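Local coordinates for protein alginase (Pseudoalteromonas, PDB 4Q8K) that probably cleaves alginate by beta-elimination, as the calcium-binding catalytic domain of a polysaccharide lyase of family 18, at residues 152-157 with 317-322; 146-151 with 189-194; 227-230 with 234-237; 270-275 with 305-310; 161-166 with 170-175. One frame throughout, in Å; residues are numbered along the deposited sequence.

Contact 1. Residues 152-157 with 317-322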
# COMPACT_ATOMS: atom_id res chain seq x y z
N SER A 152 0.30 0.61 19.80
CA SER A 152 0.10 -0.67 20.47
C SER A 152 0.20 -1.86 19.51
O SER A 152 0.63 -2.95 19.89
CB SER A 152 -1.23 -0.70 21.24
OG SER A 152 -2.33 -0.47 20.39
N ILE A 153 -0.18 -1.63 18.25
CA ILE A 153 -0.07 -2.66 17.22
C ILE A 153 0.90 -2.24 16.11
O ILE A 153 1.74 -3.05 15.69
CB ILE A 153 -1.45 -2.99 16.59
CG1 ILE A 153 -2.35 -3.71 17.59
CG2 ILE A 153 -1.27 -3.84 15.35
CD1 ILE A 153 -3.72 -4.11 17.03
N PHE A 154 0.78 -1.00 15.66
CA PHE A 154 1.54 -0.51 14.50
C PHE A 154 2.77 0.32 14.84
O PHE A 154 2.71 1.18 15.71
CB PHE A 154 0.64 0.32 13.58
CG PHE A 154 -0.43 -0.49 12.90
CD1 PHE A 154 -0.16 -1.15 11.71
CD2 PHE A 154 -1.69 -0.61 13.46
CE1 PHE A 154 -1.13 -1.92 11.08
CE2 PHE A 154 -2.67 -1.38 12.84
CZ PHE A 154 -2.39 -2.03 11.65
N ASP A 155 3.85 0.05 14.12
CA ASP A 155 5.07 0.87 14.14
C ASP A 155 5.05 1.82 12.96
O ASP A 155 4.60 1.45 11.87
CB ASP A 155 6.31 0.00 14.01
CG ASP A 155 6.68 -0.68 15.31
OD1 ASP A 155 6.23 -0.22 16.37
OD2 ASP A 155 7.42 -1.68 15.27
N LEU A 156 5.56 3.03 13.16
CA LEU A 156 5.57 4.04 12.10
C LEU A 156 6.86 4.03 11.28
O LEU A 156 7.95 3.91 11.83
CB LEU A 156 5.33 5.44 12.69
CG LEU A 156 5.41 6.63 11.72
CD1 LEU A 156 4.33 6.50 10.65
CD2 LEU A 156 5.26 7.96 12.46
N GLU A 157 6.72 4.13 9.96
CA GLU A 157 7.85 4.24 9.05
C GLU A 157 7.75 5.61 8.40
O GLU A 157 6.87 5.84 7.56
CB GLU A 157 7.80 3.16 7.96
CG GLU A 157 7.82 1.73 8.45
CD GLU A 157 7.44 0.76 7.36
OE1 GLU A 157 8.35 0.18 6.72
OE2 GLU A 157 6.23 0.58 7.13
N PHE A 317 0.83 -6.98 8.16
CA PHE A 317 0.07 -6.02 7.39
C PHE A 317 0.70 -4.64 7.49
O PHE A 317 1.19 -4.24 8.55
CB PHE A 317 -1.37 -5.96 7.91
CG PHE A 317 -2.27 -5.07 7.11
CD1 PHE A 317 -2.63 -5.41 5.82
CD2 PHE A 317 -2.77 -3.90 7.65
CE1 PHE A 317 -3.47 -4.59 5.07
CE2 PHE A 317 -3.61 -3.07 6.91
CZ PHE A 317 -3.96 -3.43 5.62
N LYS A 318 0.69 -3.91 6.37
CA LYS A 318 1.12 -2.52 6.34
C LYS A 318 0.13 -1.69 5.55
O LYS A 318 -0.56 -2.21 4.66
CB LYS A 318 2.50 -2.38 5.69
CG LYS A 318 3.50 -3.45 6.08
CD LYS A 318 4.92 -3.07 5.67
CE LYS A 318 5.10 -3.05 4.17
NZ LYS A 318 6.51 -2.63 3.82
N PHE A 319 0.07 -0.39 5.83
CA PHE A 319 -0.77 0.48 5.02
C PHE A 319 -0.24 1.90 5.08
O PHE A 319 0.47 2.25 6.02
CB PHE A 319 -2.23 0.41 5.50
CG PHE A 319 -2.44 1.01 6.86
CD1 PHE A 319 -2.20 0.26 8.00
CD2 PHE A 319 -2.86 2.32 6.99
CE1 PHE A 319 -2.39 0.82 9.26
CE2 PHE A 319 -3.05 2.88 8.25
CZ PHE A 319 -2.82 2.12 9.38
N GLY A 320 -0.57 2.69 4.07
CA GLY A 320 -0.11 4.06 3.95
C GLY A 320 0.16 4.42 2.50
O GLY A 320 -0.69 4.24 1.63
N ASN A 321 1.35 4.92 2.23
CA ASN A 321 1.65 5.34 0.87
C ASN A 321 3.11 5.01 0.61
O ASN A 321 4.01 5.72 1.09
CB ASN A 321 1.34 6.83 0.71
CG ASN A 321 1.66 7.37 -0.67
OD1 ASN A 321 2.25 6.68 -1.50
ND2 ASN A 321 1.29 8.62 -0.92
N TYR A 322 3.34 3.91 -0.09
CA TYR A 322 4.67 3.48 -0.48
C TYR A 322 4.86 3.77 -1.97
O TYR A 322 4.48 2.98 -2.82
CB TYR A 322 4.81 1.99 -0.21
CG TYR A 322 6.14 1.35 -0.52
CD1 TYR A 322 7.24 2.11 -0.91
CD2 TYR A 322 6.30 -0.02 -0.42
CE1 TYR A 322 8.45 1.52 -1.19
CE2 TYR A 322 7.52 -0.63 -0.70
CZ TYR A 322 8.59 0.15 -1.08
OH TYR A 322 9.80 -0.44 -1.36
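Lys318 NZ stands 4.4 Å from Glu157 OE1, beyond a salt bridge. Each charge has a closer mate outside the pair: Glu190 forms a salt bridge with Lys318, and Arg188 with Glu157. What touches is the lysine chain, whose CD comes 4.1 Å from Glu157 OE2. The chain then bends at chi3 (-68°) on its way to NZ. A sulfate ion, probably from the crystallisation liquor, lies near Lys318.

The strands 154-157 and 317-319 are not direct neighbours. Strand 186-193 runs between them in one sheet of the beta-sandwich of this alginate lyase. Their axes are 9.0 Å apart at 45°, so the gap is bridged mainly by side chains.

Phe154 and Phe319 meet on the other side of the sheet in a T-shaped stack. The Phe319 edge points at the Phe154 face, with planes at 87° and centroids 5.2 Å apart. CE1 of Phe319 sits 3.5 Å from CE1 of Phe154. Putting an alanine at Phe154 would probably leave the Phe319 edge without its facing ring and open a gap beside Phe317. The Phe154 ring also meets Tyr364 of strand 355-368 edge-to-face, and Phe317 CD2 lies 4.3 Å from Phe154 CE1.

Contact 2. Residues 146-151 with 189-194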
# COMPACT_ATOMS: atom_id res chain seq x y z
N SER A 146 -6.85 3.58 18.31
CA SER A 146 -5.69 3.71 19.15
C SER A 146 -4.58 2.72 18.79
O SER A 146 -3.45 2.98 19.00
CB SER A 146 -6.11 3.66 20.62
OG SER A 146 -5.28 2.84 21.39
N SER A 147 -4.93 1.56 18.27
CA SER A 147 -3.90 0.61 17.85
C SER A 147 -2.88 1.25 16.91
O SER A 147 -1.71 0.86 16.87
CB SER A 147 -4.54 -0.60 17.17
OG SER A 147 -5.19 -0.19 15.98
N ILE A 148 -3.35 2.24 16.16
CA ILE A 148 -2.48 2.98 15.25
C ILE A 148 -1.82 4.16 15.94
O ILE A 148 -0.59 4.28 15.95
CB ILE A 148 -3.27 3.49 14.04
CG1 ILE A 148 -3.83 2.31 13.25
CG2 ILE A 148 -2.38 4.36 13.16
CD1 ILE A 148 -4.84 2.70 12.19
N THR A 149 -2.65 5.03 16.51
CA THR A 149 -2.15 6.30 17.06
C THR A 149 -1.19 6.12 18.23
O THR A 149 -0.30 6.95 18.43
CB THR A 149 -3.30 7.23 17.48
OG1 THR A 149 -4.03 6.66 18.57
CG2 THR A 149 -4.25 7.48 16.31
N SER A 150 -1.37 5.04 18.99
CA SER A 150 -0.59 4.82 20.22
C SER A 150 0.58 3.87 20.00
O SER A 150 1.44 3.73 20.87
CB SER A 150 -1.50 4.27 21.32
OG SER A 150 -1.70 2.87 21.16
N GLY A 151 0.61 3.20 18.86
CA GLY A 151 1.65 2.23 18.56
C GLY A 151 1.48 0.88 19.23
O GLY A 151 2.40 0.06 19.23
N HIS A 189 5.72 6.23 3.45
CA HIS A 189 5.17 6.78 4.68
C HIS A 189 4.08 5.78 5.05
O HIS A 189 3.05 5.72 4.38
CB HIS A 189 4.57 8.14 4.43
CG HIS A 189 4.52 9.01 5.65
ND1 HIS A 189 3.85 10.21 5.68
CD2 HIS A 189 5.05 8.84 6.88
CE1 HIS A 189 3.98 10.76 6.88
NE2 HIS A 189 4.71 9.95 7.62
N GLU A 190 4.31 4.99 6.09
CA GLU A 190 3.59 3.73 6.25
C GLU A 190 3.56 3.25 7.69
O GLU A 190 4.48 3.52 8.48
CB GLU A 190 4.33 2.71 5.39
CG GLU A 190 3.73 1.34 5.26
CD GLU A 190 4.55 0.49 4.32
OE1 GLU A 190 5.61 -0.03 4.74
OE2 GLU A 190 4.16 0.36 3.15
N TYR A 191 2.49 2.52 8.04
CA TYR A 191 2.43 1.83 9.32
C TYR A 191 2.57 0.33 9.08
O TYR A 191 2.11 -0.17 8.06
CB TYR A 191 1.08 2.09 10.01
CG TYR A 191 0.91 3.45 10.64
CD1 TYR A 191 1.57 3.77 11.82
CD2 TYR A 191 0.06 4.40 10.09
CE1 TYR A 191 1.40 5.01 12.41
CE2 TYR A 191 -0.11 5.63 10.66
CZ TYR A 191 0.56 5.93 11.83
OH TYR A 191 0.39 7.16 12.41
N LYS A 192 3.19 -0.38 10.02
CA LYS A 192 3.35 -1.82 9.90
C LYS A 192 3.07 -2.52 11.23
O LYS A 192 3.44 -2.03 12.29
CB LYS A 192 4.76 -2.17 9.43
CG LYS A 192 5.86 -1.57 10.30
CD LYS A 192 7.24 -2.07 9.90
CE LYS A 192 8.32 -1.43 10.80
NZ LYS A 192 9.68 -1.93 10.45
N VAL A 193 2.41 -3.68 11.18
CA VAL A 193 2.23 -4.46 12.40
C VAL A 193 3.60 -4.76 13.00
O VAL A 193 4.49 -5.27 12.31
CB VAL A 193 1.46 -5.77 12.13
CG1 VAL A 193 1.40 -6.64 13.38
CG2 VAL A 193 0.05 -5.47 11.60
N LYS A 194 3.75 -4.52 14.27
CA LYS A 194 5.04 -4.69 14.89
C LYS A 194 5.54 -6.10 14.98
O LYS A 194 4.79 -7.01 15.06
CB LYS A 194 5.05 -4.01 16.24
CG LYS A 194 4.32 -4.76 17.30
CD LYS A 194 4.46 -4.09 18.66
CE LYS A 194 3.75 -2.78 18.72
NZ LYS A 194 3.87 -2.16 20.05
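Ile148 lays its CG2 methyl over one face of the Tyr191 ring, and the two side chains cross at about a right angle. This is a CH-pi contact. CG2 is 3.7 Å from the ring centroid and 16° off the ring normal. The methyl is nearest CZ and CE2, at 3.6 Å from CZ, so it leans to the hydroxyl half of the ring. With CG1 anti to the carbonyl carbon (chi1 -62°), CG2 is the branch anti to the backbone N, and it is the one on the ring. Ile148 also packs on Phe154 and Phe319.

A serine in place of Tyr191 would probably leave the Ile148 CG2 methyl without the ring face it rests on and would open a gap between the helix and the sheet.

The second link is polar and lies at the far end of the helical turn. Lys194 bends at chi3 and brings NZ to Gly151 O, 2.8 Å away. The ammonium lies in the carbonyl plane, with a C=O...N angle of 158°. Gly151 follows the helix with positive phi. Just before it, Ser150 N and Ser150 OG reach Ser146 O from opposite faces of its plane, the hydroxyl at 2.8 Å.

The contact fastens the short helix 146-149, near the start of the modelled chain, onto strand 186-193 of the beta-sandwich. Lys194 NZ also makes a weak bond to Ser152 O. A positive charge is thus offered to carbonyl oxygens just beyond the C-terminal end of the helix, where it is likely to offset their partial negative charge.

Contact 3. Residues 227-230 with 234-237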
# COMPACT_ATOMS: atom_id res chain seq x y z
N HIS A 227 0.18 -7.17 2.74
CA HIS A 227 0.67 -8.17 3.66
C HIS A 227 2.08 -8.50 3.21
O HIS A 227 2.31 -8.89 2.07
CB HIS A 227 -0.23 -9.41 3.68
CG HIS A 227 -1.51 -9.22 4.44
ND1 HIS A 227 -2.68 -8.83 3.83
CD2 HIS A 227 -1.79 -9.34 5.76
CE1 HIS A 227 -3.63 -8.73 4.74
NE2 HIS A 227 -3.12 -9.03 5.92
N HIS A 228 3.04 -8.32 4.11
CA HIS A 228 4.44 -8.53 3.79
C HIS A 228 4.89 -9.87 4.38
O HIS A 228 4.42 -10.28 5.45
CB HIS A 228 5.25 -7.38 4.39
CG HIS A 228 6.66 -7.31 3.90
ND1 HIS A 228 7.10 -6.31 3.05
CD2 HIS A 228 7.74 -8.08 4.17
CE1 HIS A 228 8.38 -6.49 2.80
NE2 HIS A 228 8.80 -7.55 3.47
N ALA A 229 5.77 -10.57 3.67
CA ALA A 229 6.33 -11.82 4.17
C ALA A 229 7.47 -11.54 5.16
O ALA A 229 7.90 -10.40 5.31
CB ALA A 229 6.83 -12.67 3.02
N SER A 230 7.99 -12.60 5.76
CA SER A 230 9.14 -12.55 6.61
C SER A 230 10.33 -12.18 5.80
O SER A 230 11.13 -11.35 6.19
CB SER A 230 9.39 -13.93 7.20
OG SER A 230 8.34 -14.30 8.01
N THR A 234 6.15 -10.56 -0.62
CA THR A 234 4.84 -10.03 -0.27
C THR A 234 3.76 -11.06 -0.55
O THR A 234 3.98 -12.02 -1.22
CB THR A 234 4.49 -8.79 -1.04
OG1 THR A 234 4.81 -8.99 -2.42
CG2 THR A 234 5.29 -7.60 -0.48
N ILE A 235 2.60 -10.80 -0.01
CA ILE A 235 1.54 -11.78 0.01
C ILE A 235 0.28 -11.14 -0.56
O ILE A 235 -0.47 -11.77 -1.31
CB ILE A 235 1.29 -12.24 1.46
CG1 ILE A 235 2.59 -12.80 2.07
CG2 ILE A 235 0.18 -13.24 1.51
CD1 ILE A 235 2.52 -13.02 3.57
N SER A 236 0.07 -9.89 -0.21
CA SER A 236 -1.00 -9.10 -0.80
C SER A 236 -0.51 -7.68 -1.00
O SER A 236 0.23 -7.16 -0.18
CB SER A 236 -2.24 -9.11 0.10
OG SER A 236 -2.14 -8.12 1.11
N LYS A 237 -0.91 -7.06 -2.10
CA LYS A 237 -0.55 -5.67 -2.36
C LYS A 237 -1.70 -4.97 -3.06
O LYS A 237 -2.25 -5.49 -4.03
CB LYS A 237 0.71 -5.58 -3.23
CG LYS A 237 1.98 -6.01 -2.53
CD LYS A 237 3.13 -6.15 -3.52
CE LYS A 237 2.91 -7.35 -4.44
NZ LYS A 237 4.04 -7.51 -5.41
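His227 and Ile235 share the shortest bond across this contact, from Ile235 N to His227 O at 2.8 Å. The same oxygen takes a weak second bond from Ser236 N, at 3.3 Å but nearly straight. Two successive residues therefore face one, which is a classic beta bulge. It lies in the beta hairpin of strands 221-228 and 234-241, in one sheet of the lyase sandwich.

The amide of His227 is divided too. Its N gives to Ser236 O at 2.9 Å and to Ser236 OG at 3.0 Å. Both bonds are bent, at 135° and 138°, as expected for one N-H shared by two oxygens. Ser236 OG is in addition paired with ND1 of the His227 ring, 2.9 Å away and near the ring plane. The serine hydroxyl sits between its own N and carbonyl carbon (chi1 84°), where it can meet the backbone N and ring ND1 of His227. At the far side of the ring, NE2 bonds to Glu206. The imidazole is thus held at two edge atoms, which fixes its rotation.

The bulge shifts the register by one between His227 and His228. His228 and Thr234 form a non-hydrogen-bonded antiparallel pair, with their side chains on the face opposite to that of His227 and Ser236. A sulfate ion is bound next to the His228 side chain; it probably comes from the crystallisation liquor. Ile235 packs across the hairpin, its CG1 near Ala229 CB, and its CD1 methyl stops 3.8 Å from His228 O.

Contact 4. Residues 270-275 with 305-310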
# COMPACT_ATOMS: atom_id res chain seq x y z
N ASN A 270 2.45 -17.94 -6.97
CA ASN A 270 2.26 -17.03 -8.10
C ASN A 270 1.26 -15.93 -7.80
O ASN A 270 0.22 -16.17 -7.18
CB ASN A 270 1.85 -17.80 -9.35
CG ASN A 270 2.80 -18.94 -9.67
OD1 ASN A 270 2.38 -20.06 -9.93
ND2 ASN A 270 4.10 -18.65 -9.63
N GLU A 271 1.56 -14.71 -8.24
CA GLU A 271 0.65 -13.60 -8.02
C GLU A 271 -0.52 -13.64 -8.99
O GLU A 271 -0.36 -13.84 -10.20
CB GLU A 271 1.37 -12.25 -8.16
CG GLU A 271 2.36 -11.97 -7.04
CD GLU A 271 2.90 -10.55 -7.08
OE1 GLU A 271 3.05 -9.97 -8.19
OE2 GLU A 271 3.16 -9.99 -6.00
N GLU A 272 -1.71 -13.43 -8.44
CA GLU A 272 -2.90 -13.20 -9.25
C GLU A 272 -3.30 -11.74 -9.09
O GLU A 272 -3.37 -11.24 -7.97
CB GLU A 272 -4.04 -14.13 -8.80
CG GLU A 272 -3.67 -15.60 -8.90
CD GLU A 272 -4.81 -16.55 -8.55
OE1 GLU A 272 -6.00 -16.18 -8.66
OE2 GLU A 272 -4.49 -17.70 -8.15
N LYS A 273 -3.53 -11.06 -10.20
CA LYS A 273 -3.90 -9.66 -10.16
C LYS A 273 -5.34 -9.44 -10.60
O LYS A 273 -5.89 -10.24 -11.37
CB LYS A 273 -2.95 -8.82 -11.01
CG LYS A 273 -3.13 -8.97 -12.52
CD LYS A 273 -1.92 -8.33 -13.22
CE LYS A 273 -2.25 -7.81 -14.61
NZ LYS A 273 -1.00 -7.31 -15.28
N PHE A 274 -5.95 -8.37 -10.08
CA PHE A 274 -7.36 -8.12 -10.29
C PHE A 274 -7.66 -6.64 -10.22
O PHE A 274 -7.32 -5.98 -9.24
CB PHE A 274 -8.17 -8.85 -9.21
CG PHE A 274 -9.62 -9.04 -9.56
CD1 PHE A 274 -10.55 -8.05 -9.27
CD2 PHE A 274 -10.06 -10.22 -10.14
CE1 PHE A 274 -11.90 -8.24 -9.57
CE2 PHE A 274 -11.41 -10.41 -10.44
CZ PHE A 274 -12.33 -9.41 -10.16
N ALA A 275 -8.31 -6.11 -11.26
CA ALA A 275 -8.68 -4.70 -11.28
C ALA A 275 -9.92 -4.42 -10.43
O ALA A 275 -10.95 -5.08 -10.58
CB ALA A 275 -8.88 -4.22 -12.72
N PHE A 305 -12.38 -9.21 -4.71
CA PHE A 305 -11.60 -10.35 -5.16
C PHE A 305 -10.85 -10.90 -3.96
O PHE A 305 -10.35 -10.14 -3.13
CB PHE A 305 -10.62 -9.92 -6.26
CG PHE A 305 -9.72 -11.03 -6.74
CD1 PHE A 305 -10.24 -12.10 -7.46
CD2 PHE A 305 -8.36 -11.00 -6.48
CE1 PHE A 305 -9.41 -13.12 -7.89
CE2 PHE A 305 -7.53 -12.03 -6.92
CZ PHE A 305 -8.05 -13.08 -7.63
N GLY A 306 -10.77 -12.23 -3.87
CA GLY A 306 -10.04 -12.89 -2.81
C GLY A 306 -9.70 -14.33 -3.13
O GLY A 306 -10.46 -15.00 -3.84
N ILE A 307 -8.58 -14.81 -2.59
CA ILE A 307 -8.14 -16.20 -2.72
C ILE A 307 -7.37 -16.64 -1.48
O ILE A 307 -6.92 -15.80 -0.69
CB ILE A 307 -7.19 -16.40 -3.92
CG1 ILE A 307 -5.90 -15.59 -3.71
CG2 ILE A 307 -7.88 -16.05 -5.24
CD1 ILE A 307 -4.92 -15.72 -4.83
N PRO A 308 -7.20 -17.95 -1.31
CA PRO A 308 -6.24 -18.41 -0.30
C PRO A 308 -4.85 -17.98 -0.75
O PRO A 308 -4.56 -18.05 -1.94
CB PRO A 308 -6.37 -19.94 -0.34
CG PRO A 308 -7.74 -20.19 -0.94
CD PRO A 308 -7.92 -19.08 -1.94
N VAL A 309 -4.00 -17.55 0.17
CA VAL A 309 -2.68 -17.05 -0.20
C VAL A 309 -1.57 -17.94 0.35
O VAL A 309 -1.79 -18.71 1.28
CB VAL A 309 -2.47 -15.62 0.30
CG1 VAL A 309 -3.46 -14.66 -0.35
CG2 VAL A 309 -2.59 -15.56 1.82
N GLU A 310 -0.39 -17.85 -0.25
CA GLU A 310 0.76 -18.59 0.26
C GLU A 310 1.03 -18.13 1.69
O GLU A 310 1.13 -16.93 1.96
CB GLU A 310 2.00 -18.36 -0.60
CG GLU A 310 3.19 -19.24 -0.22
CD GLU A 310 4.32 -19.20 -1.25
OE1 GLU A 310 4.80 -18.10 -1.57
OE2 GLU A 310 4.71 -20.28 -1.75
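Phe274 and Phe305 both set CG opposite the backbone N, with chi1 -161° and 177°, and this brings each ring across the gap alongside the other, with its CB over the partner's face. The planes are only 7° apart. The rings are nearly parallel but slid so far that they barely overlap, and the centroids are 4.4 Å apart. Phe305 CB is 3.7 Å from the Phe274 centroid and Phe274 CB is 3.9 Å from the Phe305 centroid. These are two reciprocal CH-pi contacts. The tightest point is between Phe274 CD2 and Phe305 CD1, at 3.3 Å.

The two strands belong to different sheets of the beta-sandwich. Strand 303-308 is outermost in the seven-strand sheet, and strand 271-280 lies in the facing sheet beside strand 257-265. The axes of the short strand segments run almost antiparallel and approach to 8.5 Å, so side chains fill the space between the backbones. Leu264 of strand 257-265 packs against both Phe305 and Ile307.

Glu272 meets the edge of the Phe305 ring. Its OE1 lies in the ring plane, 3.9 Å from CZ of Phe305. There the partly positive ring hydrogens probably suit the carboxylate. The chain of Glu272 is extended, and its carboxylate carbon CD rests 3.8 Å from Ile307 CD1. The other oxygen, OE2, is near the same methyl. Ile307 CG2 touches OE1, so the isoleucine meets the carboxylate with both branches.

Contact 5. Residues 161-166 with 170-175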
# COMPACT_ATOMS: atom_id res chain seq x y z
N PRO A 161 6.50 14.17 8.31
CA PRO A 161 5.60 14.52 9.41
C PRO A 161 4.80 13.31 9.87
O PRO A 161 4.68 12.32 9.14
CB PRO A 161 4.67 15.54 8.77
CG PRO A 161 4.58 15.09 7.34
CD PRO A 161 5.95 14.57 7.00
N ASN A 162 4.26 13.39 11.08
CA ASN A 162 3.41 12.32 11.58
C ASN A 162 2.13 12.26 10.76
O ASN A 162 1.58 13.30 10.37
CB ASN A 162 3.12 12.50 13.08
CG ASN A 162 2.36 11.32 13.68
OD1 ASN A 162 1.14 11.24 13.58
ND2 ASN A 162 3.10 10.40 14.30
N PRO A 163 1.64 11.04 10.47
CA PRO A 163 0.44 10.88 9.65
C PRO A 163 -0.82 11.45 10.31
O PRO A 163 -1.74 11.85 9.60
CB PRO A 163 0.32 9.36 9.51
CG PRO A 163 1.72 8.87 9.61
CD PRO A 163 2.36 9.77 10.65
N LEU A 164 -0.87 11.48 11.64
CA LEU A 164 -2.07 11.95 12.34
C LEU A 164 -2.13 13.47 12.35
O LEU A 164 -1.51 14.12 13.19
CB LEU A 164 -2.10 11.41 13.78
CG LEU A 164 -3.45 11.43 14.50
CD1 LEU A 164 -4.42 10.44 13.85
CD2 LEU A 164 -3.28 11.10 15.99
N VAL A 165 -2.89 14.04 11.41
CA VAL A 165 -2.98 15.49 11.26
C VAL A 165 -4.13 16.09 12.08
O VAL A 165 -4.18 17.29 12.35
CB VAL A 165 -3.07 15.92 9.78
CG1 VAL A 165 -1.79 15.56 9.04
CG2 VAL A 165 -4.26 15.27 9.11
N ASP A 166 -5.07 15.23 12.46
CA ASP A 166 -6.05 15.54 13.48
C ASP A 166 -6.57 14.20 14.00
O ASP A 166 -6.21 13.16 13.45
CB ASP A 166 -7.17 16.46 12.96
CG ASP A 166 -7.98 15.83 11.84
OD1 ASP A 166 -8.28 14.62 11.92
OD2 ASP A 166 -8.32 16.56 10.89
N LEU A 170 -5.55 10.45 8.79
CA LEU A 170 -4.17 10.07 8.52
C LEU A 170 -3.77 10.56 7.14
O LEU A 170 -4.48 10.34 6.16
CB LEU A 170 -3.99 8.55 8.60
CG LEU A 170 -4.24 7.86 9.94
CD1 LEU A 170 -4.15 6.36 9.78
CD2 LEU A 170 -3.25 8.35 10.99
N VAL A 171 -2.63 11.25 7.06
CA VAL A 171 -2.12 11.73 5.78
C VAL A 171 -0.73 11.17 5.54
O VAL A 171 0.19 11.43 6.31
CB VAL A 171 -2.06 13.26 5.73
CG1 VAL A 171 -1.21 13.72 4.55
CG2 VAL A 171 -3.46 13.85 5.67
N PHE A 172 -0.58 10.41 4.46
CA PHE A 172 0.69 9.77 4.14
C PHE A 172 1.34 10.46 2.95
O PHE A 172 0.80 10.46 1.84
CB PHE A 172 0.50 8.28 3.85
CG PHE A 172 -0.13 7.52 4.99
CD1 PHE A 172 0.64 7.04 6.04
CD2 PHE A 172 -1.50 7.29 5.02
CE1 PHE A 172 0.07 6.34 7.09
CE2 PHE A 172 -2.07 6.59 6.08
CZ PHE A 172 -1.29 6.12 7.10
N VAL A 173 2.50 11.07 3.20
CA VAL A 173 3.17 11.90 2.21
C VAL A 173 4.64 11.49 2.10
O VAL A 173 5.52 12.08 2.73
CB VAL A 173 3.08 13.37 2.61
CG1 VAL A 173 1.74 13.95 2.18
CG2 VAL A 173 3.27 13.52 4.13
N PRO A 174 4.92 10.45 1.30
CA PRO A 174 6.27 9.89 1.16
C PRO A 174 7.27 10.87 0.53
O PRO A 174 8.47 10.74 0.79
CB PRO A 174 6.04 8.68 0.27
CG PRO A 174 4.80 9.01 -0.50
CD PRO A 174 3.93 9.72 0.49
N LEU A 175 6.80 11.84 -0.25
CA LEU A 175 7.72 12.85 -0.80
C LEU A 175 8.28 13.73 0.31
O LEU A 175 9.30 14.40 0.11
CB LEU A 175 7.03 13.73 -1.84
CG LEU A 175 6.52 13.04 -3.11
CD1 LEU A 175 5.66 14.00 -3.92
CD2 LEU A 175 7.68 12.46 -3.94
O HOH W 1 1.28 13.44 7.63
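Pro163 O accepts the amide of Val171 at 2.8 Å and 161°, the one backbone hydrogen bond between the two segments of this beta hairpin of strands 164-166 and 169-172. The hairpin forms one margin of the seven-strand sheet of the sandwich. Leu170 CA also brings its hydrogen toward the same oxygen, in a CA-H...O contact of 3.2 Å.

Side chains pack along both segments. Leu164 and Leu170 form a non-hydrogen-bonded antiparallel pair and touch through their methyls, CD1 to CD2, at 3.7 Å. Val165 meets Val171 methyl to methyl across the hairpin at about a right angle. The Pro163 ring lies against Phe172, its CB 3.9 Å from CE1, in an oblique approach.

Pro163 is positioned by its neighbours. Asn162 makes an Asx turn over it, with OD1 accepting from Leu164 N. Pro161 follows a cis peptide bond, and its CG leans on Val173 CG2. Pro163 also packs against His189 and Tyr191 of strand 186-193, in the other sheet. A water bridges the two segments: it donates to Asn162 O at 2.8 Å and to Val171 O at 2.6 Å.

How the contacts relate
From the N terminus, contact 2 opens at the short helix 146-149 and contact 1 at the strand after it. Contact 5 then opens and closes within 161-175, a local hairpin nested inside both. Contact 2 closes at 189-194, before contact 1, so the two cross. Contacts 3 and 4 follow in series, both nested within contact 1, which closes last at 317-322. Contacts 1, 2 and 3 all reach one sheet. Contact 4 joins that sheet to the facing one at the margin far from contact 5; the centres of contacts 4 and 5 are about 29 Å apart. His189 links contact 2 to contact 5, and a Lys237-Glu271 salt bridge links contact 3 to contact 4.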